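Local coordinates for protein sialidase B (Streptococcus pneumoniae serotype 4, PDB 4XJW) that cleaves terminal sialic acid residues from alpha-(2->3)-, alpha-(2->6)- and alpha-(2->8)-linked glycans as a glycosyl hydrolase family 33 sialidase, at residues L52-A57 and G144-T149; A320-K325 and L439-G444; Q505-R510 and V555-Y560. The protein carries 1 engineered substitution. One frame throughout, in Å; residues are numbered along the deposited sequence.

In the fold
Along the chain the three contacts come in series, each loop closed before the next opens. Contact 1 closes an 86-residue, strand-rich excursion in the N-terminal, concanavalin-like sialidase domain, pairing strand 46-53 with strand 147-150. Contact 2 closes the longest loop, 113 residues, and packs the start of strand 324-327, in the antiparallel sheet inserted between propeller strands 301-308 and 420-426, against the connection between strands 437-438 and 451-459 of the propeller. Contact 3 spans 44 residues and joins the first strands of two successive propeller sheets. The centres of contacts 2 and 3 are about 30 Å apart; contact 1 lies on the opposite side of the chain's centre from both.

Contact 1 (L52-A57 and G144-T149); sequences LSNSKA and GIDKAT
Leu-52 and Ser-53 pair antiparallel with Ala-148 and Lys-147, and a classic beta bulge sets both Asp-146 and Lys-147 opposite Ser-53. Ser-53 O takes two amides: a nearly straight bond from Asp-146 N (2.9 Å, 170° at the hydrogen) and a weak one from Lys-147 N, while Ser-53 N donates to Lys-147 O at 2.9 Å. Beyond the pairing, the carboxylate of Asp-146 catches the turning chain. Its OD1 is gripped from opposite faces of its plane, both times on the syn side, by Ser-55 N at 2.9 Å and by Ser-55 OG at 2.7 Å. The serine hydroxyl reaches it because chi1 of 67° sets OG between the backbone N and the carbonyl carbon. Asn-54 OD1 accepts from Lys-56 N, an Asx turn within the same bend. On the sheet face opposite Ser-53 and Lys-147, Leu-52 CD2 meets Ala-148 CB at 3.7 Å and Leu-52 CB lies near Ile-145 CD1. A water links Ser-53 OG to Thr-149 OG1, with Asn-154 O a further partner of the serine. Strand 63-69 flanks Leu-52 on its far side; helix 20-23 packs on Ala-148, and Lys-147 makes a salt bridge to Asp-18 of strand 17-18, beyond strand 147-150.

Contact 2 (A320-K325 and L439-G444); sequences ADSGFK and LPPFLG
The Phe-324 ring carries Pro-441 CD over one face, 3.6 Å above the plane and offset toward the rim; Ser-322 OG lies in the ring plane at its edge. This is a CH-pi contact: Pro-441 CD sits 3.9 Å from the ring centroid and 21° off the normal, so a proline methylene is directed at the aromatic face. It joins the sheet that begins with strand 324-327 to the loop following strand 437-438 at the margin of the propeller. Phe-324 has CG anti to its carbonyl carbon (chi1 -60°), which swings the ring across to the proline, where CD1 is the ring atom nearest to CD. Pro-441 CG follows, 3.7 Å from Phe-324 CD1. Farther along the ring, CZ approaches Leu-439 O obliquely at 3.8 Å. Leu-333 and Tyr-331 of strand 330-337 add to the packing, the first touching Phe-324 and the second Pro-441.

Two overlapping turns shape the approach to the strand. Asp-321 OD1 accepts from Gly-323 N in an Asx turn, the N-H arriving on the anti side and tilted out of the carboxylate plane; the same oxygen forms a salt bridge with Lys-334. Ser-322 OG accepts from Phe-324 N at 3.0 Å in an ST turn, which ties the serine side chain to the amide of the very residue whose ring packs on Pro-441. Gly-323, common to both turns, has a phi of 90°, where a CB would collide with the carbonyl O of Ser-322. The backbone of Ser-322 is also bonded to that of Glu-445, just past the second segment. Apart from the ring, the serine supplies the remaining touch: Ser-322 CB lies 3.9 Å from Pro-441 CB and 3.5 Å from Gly-444 O.

Contact 3 (Q505-R510 and V555-Y560); sequences QMVELR and VSAIKY
Lys-559 NZ, salt-bridged to Glu-568, donates to Leu-509 O at 2.9 Å, coming from above the carbonyl plane, 45° out of it, and not along a lone pair. Bends at chi2 and chi4 curl the lysine chain past the Glu-508 carbonyl, with CG 3.6 Å from Glu-508 O, before NZ arrives at the next one. The strands run nearly parallel, 13° apart, and their axes come within 6.0 Å. In the middle Val-507 CG1 lies on the backbone at Ile-558 C (3.5 Å) and against the Ala-557 methyl, CB (3.9 Å). At the other end Gln-505 CG abuts Val-555 O, and the amide turns back through a bend at chi2 (-71°). A water accepts from Ala-557 N at 3.0 Å and stands 2.7 Å from Gln-505 OE1, to which it probably donates; Gln-505 OE1 also accepts from Gln-456 N. Each strand bonds along its backbone to its own sheet, 504-510 to 513-518 and 556-559 to 569-575; Ile-558 touches the bound Optactin, and the side chain of Val-555 is about 5 Å from that of Arg-519, a probable substrate-binding residue. Innermost strands of adjacent blades meeting side by side in this way are characteristic of the sialidase beta-propeller.

Contact 1 (L52-A57 and G144-T149)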
ATOM      1  N   LEU A  52     -13.718   3.311  32.153  1.00 14.66           N
ATOM      2  CA  LEU A  52     -13.587   3.026  33.576  1.00 14.66           C
ATOM      3  C   LEU A  52     -13.132   4.322  34.219  1.00 15.72           C
ATOM      4  O   LEU A  52     -12.033   4.801  33.924  1.00 18.72           O
ATOM      5  CB  LEU A  52     -12.519   1.968  33.829  1.00 18.75           C
ATOM      6  CG  LEU A  52     -12.817   0.516  33.488  1.00 25.14           C
ATOM      7  CD1 LEU A  52     -11.541  -0.295  33.596  1.00 25.90           C
ATOM      8  CD2 LEU A  52     -13.884  -0.031  34.421  1.00 24.79           C
ATOM      9  N   SER A  53     -13.940   4.908  35.093  1.00 16.08           N
ATOM     10  CA  SER A  53     -13.565   6.223  35.591  1.00 17.15           C
ATOM     11  C   SER A  53     -13.813   6.444  37.070  1.00 17.54           C
ATOM     12  O   SER A  53     -14.680   5.819  37.668  1.00 17.85           O
ATOM     13  CB  SER A  53     -14.326   7.306  34.824  1.00 16.63           C
ATOM     14  OG  SER A  53     -15.707   7.241  35.130  1.00 18.56           O
ATOM     15  N   ASN A  54     -13.043   7.363  37.646  1.00 17.86           N
ATOM     16  CA  ASN A  54     -13.434   8.010  38.886  1.00 22.10           C
ATOM     17  C   ASN A  54     -14.412   9.100  38.475  1.00 17.60           C
ATOM     18  O   ASN A  54     -14.031  10.065  37.808  1.00 18.62           O
ATOM     19  CB  ASN A  54     -12.218   8.615  39.590  1.00 17.88           C
ATOM     20  CG  ASN A  54     -12.574   9.290  40.912  1.00 19.24           C
ATOM     21  OD1 ASN A  54     -13.711   9.708  41.128  1.00 20.03           O
ATOM     22  ND2 ASN A  54     -11.593   9.404  41.795  1.00 22.95           N
ATOM     23  N   SER A  55     -15.674   8.946  38.862  1.00 20.57           N
ATOM     24  CA  SER A  55     -16.718   9.853  38.400  1.00 17.94           C
ATOM     25  C   SER A  55     -16.953  11.045  39.328  1.00 19.47           C
ATOM     26  O   SER A  55     -17.859  11.836  39.095  1.00 19.63           O
ATOM     27  CB  SER A  55     -18.033   9.102  38.229  1.00 23.02           C
ATOM     28  OG  SER A  55     -18.529   8.663  39.479  1.00 25.35           O
ATOM     29  N   LYS A  56     -16.141  11.174  40.372  1.00 19.81           N
ATOM     30  CA  LYS A  56     -16.371  12.213  41.377  1.00 23.97           C
ATOM     31  C   LYS A  56     -15.907  13.594  40.933  1.00 23.13           C
ATOM     32  O   LYS A  56     -14.972  13.728  40.140  1.00 21.36           O
ATOM     33  CB  LYS A  56     -15.703  11.835  42.697  1.00 20.03           C
ATOM     34  CG  LYS A  56     -16.287  10.580  43.322  1.00 27.90           C
ATOM     35  CD  LYS A  56     -15.652  10.295  44.664  1.00 35.85           C
ATOM     36  CE  LYS A  56     -16.340   9.134  45.363  1.00 41.64           C
ATOM     37  NZ  LYS A  56     -16.104   9.166  46.837  1.00 38.07           N
ATOM     38  N   ALA A  57     -16.566  14.626  41.456  1.00 23.19           N
ATOM     39  CA  ALA A  57     -16.142  15.998  41.210  1.00 20.39           C
ATOM     40  C   ALA A  57     -14.687  16.140  41.637  1.00 17.20           C
ATOM     41  O   ALA A  57     -14.294  15.611  42.673  1.00 20.84           O
ATOM     42  CB  ALA A  57     -17.020  16.971  41.980  1.00 25.59           C
ATOM     43  N   GLY A 144      -9.503   5.990  42.743  1.00 19.43           N
ATOM     44  CA  GLY A 144     -10.906   6.310  42.939  1.00 20.77           C
ATOM     45  C   GLY A 144     -11.880   5.873  41.860  1.00 24.55           C
ATOM     46  O   GLY A 144     -12.995   6.383  41.805  1.00 21.82           O
ATOM     47  N   ILE A 145     -11.475   4.941  40.998  1.00 23.24           N
ATOM     48  CA  ILE A 145     -12.403   4.396  40.012  1.00 21.07           C
ATOM     49  C   ILE A 145     -13.676   3.900  40.702  1.00 23.00           C
ATOM     50  O   ILE A 145     -13.603   3.188  41.707  1.00 23.75           O
ATOM     51  CB  ILE A 145     -11.767   3.256  39.176  1.00 22.94           C
ATOM     52  CG1 ILE A 145     -11.013   3.834  37.976  1.00 23.76           C
ATOM     53  CG2 ILE A 145     -12.830   2.304  38.667  1.00 25.15           C
ATOM     54  CD1 ILE A 145     -10.363   2.770  37.117  1.00 34.40           C
ATOM     55  N   ASP A 146     -14.829   4.319  40.185  1.00 20.52           N
ATOM     56  CA  ASP A 146     -16.118   3.933  40.752  1.00 20.90           C
ATOM     57  C   ASP A 146     -17.207   3.721  39.702  1.00 22.64           C
ATOM     58  O   ASP A 146     -18.366   3.488  40.043  1.00 23.94           O
ATOM     59  CB  ASP A 146     -16.584   4.957  41.805  1.00 20.84           C
ATOM     60  CG  ASP A 146     -16.725   6.377  41.254  1.00 25.19           C
ATOM     61  OD1 ASP A 146     -16.928   6.569  40.035  1.00 21.44           O
ATOM     62  OD2 ASP A 146     -16.647   7.326  42.068  1.00 32.93           O
ATOM     63  N   LYS A 147     -16.836   3.785  38.426  1.00 18.51           N
ATOM     64  CA  LYS A 147     -17.808   3.626  37.349  1.00 22.07           C
ATOM     65  C   LYS A 147     -17.223   2.849  36.183  1.00 15.52           C
ATOM     66  O   LYS A 147     -16.089   3.106  35.776  1.00 18.96           O
ATOM     67  CB  LYS A 147     -18.250   4.983  36.824  1.00 20.32           C
ATOM     68  CG  LYS A 147     -19.169   5.751  37.737  1.00 17.10           C
ATOM     69  CD  LYS A 147     -20.541   5.116  37.793  1.00 25.10           C
ATOM     70  CE  LYS A 147     -21.535   6.059  38.457  1.00 31.37           C
ATOM     71  NZ  LYS A 147     -22.888   5.448  38.539  1.00 31.49           N
ATOM     72  N   ALA A 148     -18.002   1.903  35.658  1.00 17.13           N
ATOM     73  CA  ALA A 148     -17.677   1.220  34.407  1.00 19.61           C
ATOM     74  C   ALA A 148     -18.802   1.518  33.424  1.00 18.64           C
ATOM     75  O   ALA A 148     -19.980   1.361  33.756  1.00 20.19           O
ATOM     76  CB  ALA A 148     -17.533  -0.275  34.632  1.00 19.79           C
ATOM     77  N   THR A 149     -18.450   1.957  32.220  1.00 17.35           N
ATOM     78  CA  THR A 149     -19.436   2.516  31.312  1.00 16.72           C
ATOM     79  C   THR A 149     -19.272   1.996  29.890  1.00 21.80           C
ATOM     80  O   THR A 149     -18.149   1.804  29.418  1.00 20.44           O
ATOM     81  CB  THR A 149     -19.319   4.046  31.289  1.00 21.56           C
ATOM     82  OG1 THR A 149     -19.256   4.536  32.632  1.00 25.67           O
ATOM     83  CG2 THR A 149     -20.510   4.682  30.579  1.00 23.55           C
TER
HETATM   84  O   HOH W   1     -16.820   5.985  32.843  1.00 17.54           O

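Contact 2 (A320-K325 and L439-G444)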
ATOM      1  N   ALA A 320      16.922  15.566 -16.814  1.00 21.64           N
ATOM      2  CA  ALA A 320      17.487  15.867 -18.132  1.00 21.69           C
ATOM      3  C   ALA A 320      18.539  14.858 -18.589  1.00 27.69           C
ATOM      4  O   ALA A 320      19.413  15.181 -19.405  1.00 24.47           O
ATOM      5  CB  ALA A 320      18.073  17.274 -18.138  1.00 23.79           C
ATOM      6  N   ASP A 321      18.451  13.636 -18.071  1.00 19.92           N
ATOM      7  CA  ASP A 321      19.408  12.596 -18.413  1.00 20.38           C
ATOM      8  C   ASP A 321      18.724  11.235 -18.354  1.00 20.20           C
ATOM      9  O   ASP A 321      18.132  10.889 -17.334  1.00 21.65           O
ATOM     10  CB  ASP A 321      20.578  12.625 -17.429  1.00 20.30           C
ATOM     11  CG  ASP A 321      21.815  11.952 -17.971  1.00 24.25           C
ATOM     12  OD1 ASP A 321      21.688  10.967 -18.726  1.00 23.00           O
ATOM     13  OD2 ASP A 321      22.926  12.410 -17.626  1.00 25.79           O
ATOM     14  N   SER A 322      18.815  10.478 -19.444  1.00 18.47           N
ATOM     15  CA  SER A 322      18.185   9.158 -19.534  1.00 20.09           C
ATOM     16  C   SER A 322      19.029   8.085 -18.869  1.00 22.13           C
ATOM     17  O   SER A 322      18.529   7.012 -18.519  1.00 17.77           O
ATOM     18  CB  SER A 322      17.979   8.775 -20.999  1.00 20.01           C
ATOM     19  OG  SER A 322      19.216   8.446 -21.608  1.00 21.10           O
ATOM     20  N   GLY A 323      20.319   8.368 -18.719  1.00 20.39           N
ATOM     21  CA  GLY A 323      21.249   7.384 -18.196  1.00 19.85           C
ATOM     22  C   GLY A 323      21.891   6.533 -19.274  1.00 18.32           C
ATOM     23  O   GLY A 323      22.705   5.662 -18.973  1.00 19.09           O
ATOM     24  N   PHE A 324      21.519   6.770 -20.531  1.00 20.71           N
ATOM     25  CA  PHE A 324      22.042   5.981 -21.641  1.00 18.23           C
ATOM     26  C   PHE A 324      22.683   6.857 -22.707  1.00 19.44           C
ATOM     27  O   PHE A 324      22.228   7.968 -22.958  1.00 24.22           O
ATOM     28  CB  PHE A 324      20.932   5.187 -22.326  1.00 20.98           C
ATOM     29  CG  PHE A 324      20.226   4.220 -21.432  1.00 20.09           C
ATOM     30  CD1 PHE A 324      19.141   4.631 -20.678  1.00 17.69           C
ATOM     31  CD2 PHE A 324      20.632   2.895 -21.365  1.00 19.89           C
ATOM     32  CE1 PHE A 324      18.475   3.742 -19.857  1.00 21.27           C
ATOM     33  CE2 PHE A 324      19.976   2.000 -20.541  1.00 21.13           C
ATOM     34  CZ  PHE A 324      18.895   2.423 -19.794  1.00 16.96           C
ATOM     35  N   LYS A 325      23.722   6.333 -23.342  1.00 23.91           N
ATOM     36  CA  LYS A 325      24.281   6.973 -24.527  1.00 25.82           C
ATOM     37  C   LYS A 325      23.730   6.297 -25.777  1.00 28.20           C
ATOM     38  O   LYS A 325      23.822   5.075 -25.924  1.00 26.36           O
ATOM     39  CB  LYS A 325      25.807   6.891 -24.521  1.00 32.69           C
ATOM     40  CG  LYS A 325      26.481   7.903 -25.444  1.00 33.47           C
ATOM     41  CD  LYS A 325      27.996   7.827 -25.327  1.00 38.88           C
ATOM     42  CE  LYS A 325      28.657   9.154 -25.689  1.00 48.28           C
ATOM     43  NZ  LYS A 325      30.092   9.169 -25.277  1.00 42.77           N
ATOM     44  N   LEU A 439      14.602  -1.329 -19.452  1.00 13.74           N
ATOM     45  CA  LEU A 439      14.002  -0.946 -20.721  1.00 17.42           C
ATOM     46  C   LEU A 439      14.847   0.143 -21.362  1.00 17.53           C
ATOM     47  O   LEU A 439      15.516   0.903 -20.661  1.00 21.52           O
ATOM     48  CB  LEU A 439      12.559  -0.457 -20.533  1.00 14.99           C
ATOM     49  CG  LEU A 439      11.488  -1.507 -20.193  1.00 24.63           C
ATOM     50  CD1 LEU A 439      10.148  -1.135 -20.802  1.00 19.27           C
ATOM     51  CD2 LEU A 439      11.906  -2.893 -20.624  1.00 26.32           C
ATOM     52  N   PRO A 440      14.824   0.228 -22.704  1.00 18.28           N
ATOM     53  CA  PRO A 440      15.536   1.330 -23.357  1.00 19.66           C
ATOM     54  C   PRO A 440      14.886   2.672 -23.031  1.00 19.84           C
ATOM     55  O   PRO A 440      13.726   2.709 -22.620  1.00 19.38           O
ATOM     56  CB  PRO A 440      15.349   1.021 -24.842  1.00 20.43           C
ATOM     57  CG  PRO A 440      14.071   0.255 -24.911  1.00 23.98           C
ATOM     58  CD  PRO A 440      14.058  -0.583 -23.666  1.00 21.16           C
ATOM     59  N   PRO A 441      15.628   3.775 -23.210  1.00 19.31           N
ATOM     60  CA  PRO A 441      15.010   5.097 -23.082  1.00 19.46           C
ATOM     61  C   PRO A 441      14.096   5.359 -24.275  1.00 17.35           C
ATOM     62  O   PRO A 441      14.400   4.907 -25.379  1.00 19.68           O
ATOM     63  CB  PRO A 441      16.213   6.048 -23.106  1.00 21.15           C
ATOM     64  CG  PRO A 441      17.264   5.305 -23.843  1.00 21.98           C
ATOM     65  CD  PRO A 441      17.066   3.854 -23.524  1.00 23.93           C
ATOM     66  N   PHE A 442      12.988   6.060 -24.050  1.00 16.69           N
ATOM     67  CA  PHE A 442      12.016   6.294 -25.113  1.00 20.40           C
ATOM     68  C   PHE A 442      11.923   7.757 -25.553  1.00 21.22           C
ATOM     69  O   PHE A 442      11.317   8.060 -26.583  1.00 21.78           O
ATOM     70  CB  PHE A 442      10.637   5.787 -24.692  1.00 20.55           C
ATOM     71  CG  PHE A 442      10.572   4.300 -24.513  1.00 19.01           C
ATOM     72  CD1 PHE A 442      10.314   3.470 -25.593  1.00 18.82           C
ATOM     73  CD2 PHE A 442      10.783   3.730 -23.264  1.00 18.45           C
ATOM     74  CE1 PHE A 442      10.263   2.089 -25.430  1.00 22.09           C
ATOM     75  CE2 PHE A 442      10.725   2.364 -23.088  1.00 21.37           C
ATOM     76  CZ  PHE A 442      10.472   1.539 -24.176  1.00 15.19           C
ATOM     77  N   LEU A 443      12.523   8.656 -24.781  1.00 20.34           N
ATOM     78  CA  LEU A 443      12.386  10.086 -25.036  1.00 21.98           C
ATOM     79  C   LEU A 443      13.725  10.789 -25.267  1.00 23.02           C
ATOM     80  O   LEU A 443      13.859  11.990 -25.011  1.00 26.60           O
ATOM     81  CB  LEU A 443      11.601  10.756 -23.902  1.00 20.66           C
ATOM     82  CG  LEU A 443      10.154  10.280 -23.744  1.00 23.85           C
ATOM     83  CD1 LEU A 443       9.501  10.865 -22.513  1.00 24.75           C
ATOM     84  CD2 LEU A 443       9.339  10.606 -24.974  1.00 26.05           C
ATOM     85  N   GLY A 444      14.713  10.049 -25.761  1.00 20.37           N
ATOM     86  CA  GLY A 444      16.008  10.636 -26.073  1.00 22.91           C
ATOM     87  C   GLY A 444      17.009  10.668 -24.928  1.00 27.79           C
ATOM     88  O   GLY A 444      16.672  10.369 -23.781  1.00 25.11           O
TER

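Contact 3 (Q505-R510 and V555-Y560)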
ATOM      1  N   GLN A 505      -4.896   3.628 -16.326  1.00  9.62           N
ATOM      2  CA  GLN A 505      -5.182   2.209 -16.473  1.00  7.89           C
ATOM      3  C   GLN A 505      -6.127   2.034 -17.648  1.00 11.18           C
ATOM      4  O   GLN A 505      -6.958   2.900 -17.926  1.00 11.07           O
ATOM      5  CB  GLN A 505      -5.778   1.659 -15.179  1.00  8.14           C
ATOM      6  CG  GLN A 505      -4.753   1.462 -14.046  1.00  9.53           C
ATOM      7  CD  GLN A 505      -3.790   0.291 -14.300  1.00 10.50           C
ATOM      8  OE1 GLN A 505      -4.050  -0.844 -13.884  1.00  9.86           O
ATOM      9  NE2 GLN A 505      -2.672   0.574 -14.960  1.00  9.08           N
ATOM     10  N   MET A 506      -6.002   0.905 -18.337  1.00  8.36           N
ATOM     11  CA  MET A 506      -6.650   0.694 -19.631  1.00 10.42           C
ATOM     12  C   MET A 506      -7.657  -0.456 -19.581  1.00 10.07           C
ATOM     13  O   MET A 506      -7.506  -1.391 -18.804  1.00 11.59           O
ATOM     14  CB  MET A 506      -5.597   0.363 -20.692  1.00  8.69           C
ATOM     15  CG  MET A 506      -4.544   1.456 -20.945  1.00  9.98           C
ATOM     16  SD  MET A 506      -3.120   0.837 -21.853  1.00 13.35           S
ATOM     17  CE  MET A 506      -2.222  -0.027 -20.556  1.00 14.49           C
ATOM     18  N   VAL A 507      -8.672  -0.370 -20.435  1.00 10.52           N
ATOM     19  CA  VAL A 507      -9.595  -1.469 -20.678  1.00 10.25           C
ATOM     20  C   VAL A 507      -9.813  -1.562 -22.179  1.00 11.05           C
ATOM     21  O   VAL A 507      -9.787  -0.543 -22.877  1.00 11.49           O
ATOM     22  CB  VAL A 507     -10.959  -1.274 -19.967  1.00 13.04           C
ATOM     23  CG1 VAL A 507     -10.767  -1.128 -18.474  1.00 15.41           C
ATOM     24  CG2 VAL A 507     -11.703  -0.065 -20.526  1.00 13.44           C
ATOM     25  N   GLU A 508      -9.990  -2.779 -22.685  1.00  9.93           N
ATOM     26  CA  GLU A 508     -10.339  -2.970 -24.094  1.00 11.47           C
ATOM     27  C   GLU A 508     -11.865  -3.033 -24.197  1.00 14.39           C
ATOM     28  O   GLU A 508     -12.481  -4.020 -23.791  1.00 14.23           O
ATOM     29  CB  GLU A 508      -9.681  -4.234 -24.691  1.00 12.37           C
ATOM     30  CG  GLU A 508      -9.734  -4.238 -26.226  1.00 16.08           C
ATOM     31  CD  GLU A 508      -8.983  -5.383 -26.870  1.00 17.34           C
ATOM     32  OE1 GLU A 508      -8.553  -6.301 -26.141  1.00 18.11           O
ATOM     33  OE2 GLU A 508      -8.826  -5.358 -28.113  1.00 18.18           O
ATOM     34  N   LEU A 509     -12.482  -1.967 -24.702  1.00 13.55           N
ATOM     35  CA  LEU A 509     -13.945  -1.910 -24.802  1.00 16.13           C
ATOM     36  C   LEU A 509     -14.495  -2.927 -25.786  1.00 19.28           C
ATOM     37  O   LEU A 509     -15.530  -3.546 -25.545  1.00 24.01           O
ATOM     38  CB  LEU A 509     -14.416  -0.515 -25.224  1.00 17.88           C
ATOM     39  CG  LEU A 509     -14.234   0.616 -24.214  1.00 18.67           C
ATOM     40  CD1 LEU A 509     -14.813   1.899 -24.761  1.00 20.02           C
ATOM     41  CD2 LEU A 509     -14.875   0.248 -22.885  1.00 18.36           C
ATOM     42  N   ARG A 510     -13.813  -3.047 -26.918  1.00 17.81           N
ATOM     43  CA  ARG A 510     -14.119  -4.036 -27.939  1.00 21.52           C
ATOM     44  C   ARG A 510     -12.848  -4.179 -28.766  1.00 20.50           C
ATOM     45  O   ARG A 510     -11.878  -3.481 -28.520  1.00 15.38           O
ATOM     46  CB  ARG A 510     -15.298  -3.584 -28.801  1.00 23.76           C
ATOM     47  CG  ARG A 510     -15.158  -2.185 -29.378  1.00 25.10           C
ATOM     48  CD  ARG A 510     -16.346  -1.829 -30.263  1.00 29.49           C
ATOM     49  NE  ARG A 510     -16.290  -0.453 -30.760  1.00 25.21           N
ATOM     50  CZ  ARG A 510     -15.882  -0.115 -31.980  1.00 22.91           C
ATOM     51  NH1 ARG A 510     -15.498  -1.053 -32.839  1.00 32.95           N
ATOM     52  NH2 ARG A 510     -15.872   1.159 -32.346  1.00 32.71           N
ATOM     53  N   VAL A 555      -6.565   5.323 -10.248  1.00 11.08           N
ATOM     54  CA  VAL A 555      -7.845   4.671 -10.512  1.00 10.00           C
ATOM     55  C   VAL A 555      -7.538   3.349 -11.206  1.00  8.65           C
ATOM     56  O   VAL A 555      -6.744   3.296 -12.163  1.00 12.41           O
ATOM     57  CB  VAL A 555      -8.777   5.546 -11.396  1.00 14.26           C
ATOM     58  CG1 VAL A 555      -8.065   6.005 -12.659  1.00 16.12           C
ATOM     59  CG2 VAL A 555     -10.055   4.812 -11.754  1.00 17.55           C
ATOM     60  N   SER A 556      -8.138   2.272 -10.722  1.00  9.15           N
ATOM     61  CA  SER A 556      -7.985   0.997 -11.416  1.00  9.49           C
ATOM     62  C   SER A 556      -9.267   0.714 -12.182  1.00 11.10           C
ATOM     63  O   SER A 556     -10.325   1.266 -11.854  1.00 10.60           O
ATOM     64  CB  SER A 556      -7.613  -0.121 -10.452  1.00  8.25           C
ATOM     65  OG  SER A 556      -8.479  -0.200  -9.331  1.00 10.01           O
ATOM     66  N   ALA A 557      -9.168  -0.103 -13.226  1.00  9.87           N
ATOM     67  CA  ALA A 557     -10.265  -0.222 -14.186  1.00 11.13           C
ATOM     68  C   ALA A 557     -10.226  -1.559 -14.871  1.00 12.63           C
ATOM     69  O   ALA A 557      -9.159  -2.009 -15.277  1.00 13.43           O
ATOM     70  CB  ALA A 557     -10.165   0.882 -15.217  1.00 14.70           C
ATOM     71  N   ILE A 558     -11.391  -2.183 -15.016  1.00  9.30           N
ATOM     72  CA  ILE A 558     -11.474  -3.431 -15.783  1.00 10.85           C
ATOM     73  C   ILE A 558     -12.698  -3.467 -16.689  1.00 11.37           C
ATOM     74  O   ILE A 558     -13.686  -2.769 -16.460  1.00 11.03           O
ATOM     75  CB  ILE A 558     -11.509  -4.680 -14.876  1.00 12.25           C
ATOM     76  CG1 ILE A 558     -12.722  -4.639 -13.936  1.00 12.40           C
ATOM     77  CG2 ILE A 558     -10.220  -4.817 -14.081  1.00 13.49           C
ATOM     78  CD1 ILE A 558     -13.020  -5.973 -13.226  1.00 15.56           C
ATOM     79  N   LYS A 559     -12.615  -4.296 -17.728  1.00 13.05           N
ATOM     80  CA  LYS A 559     -13.754  -4.623 -18.573  1.00 13.50           C
ATOM     81  C   LYS A 559     -14.283  -5.960 -18.067  1.00 13.89           C
ATOM     82  O   LYS A 559     -13.561  -6.955 -18.067  1.00 16.34           O
ATOM     83  CB  LYS A 559     -13.298  -4.747 -20.029  1.00 15.79           C
ATOM     84  CG  LYS A 559     -14.345  -5.296 -20.989  1.00 24.69           C
ATOM     85  CD  LYS A 559     -15.349  -4.237 -21.371  1.00 20.86           C
ATOM     86  CE  LYS A 559     -16.492  -4.811 -22.220  1.00 24.18           C
ATOM     87  NZ  LYS A 559     -16.033  -5.465 -23.481  1.00 30.52           N
ATOM     88  N   TYR A 560     -15.520  -5.962 -17.588  1.00 12.49           N
ATOM     89  CA  TYR A 560     -16.143  -7.163 -17.034  1.00 14.03           C
ATOM     90  C   TYR A 560     -16.514  -8.114 -18.173  1.00 15.38           C
ATOM     91  O   TYR A 560     -16.911  -7.664 -19.245  1.00 15.22           O
ATOM     92  CB  TYR A 560     -17.376  -6.764 -16.216  1.00 13.09           C
ATOM     93  CG  TYR A 560     -17.921  -7.868 -15.342  1.00 14.50           C
ATOM     94  CD1 TYR A 560     -17.114  -8.497 -14.402  1.00 13.86           C
ATOM     95  CD2 TYR A 560     -19.245  -8.274 -15.449  1.00 12.85           C
ATOM     96  CE1 TYR A 560     -17.607  -9.516 -13.602  1.00 12.50           C
ATOM     97  CE2 TYR A 560     -19.750  -9.286 -14.650  1.00 14.75           C
ATOM     98  CZ  TYR A 560     -18.929  -9.907 -13.729  1.00 13.26           C
ATOM     99  OH  TYR A 560     -19.421 -10.919 -12.924  1.00 16.43           O
TER
HETATM  100  O   HOH W   2      -6.608  -1.571 -13.535  1.00 10.19           O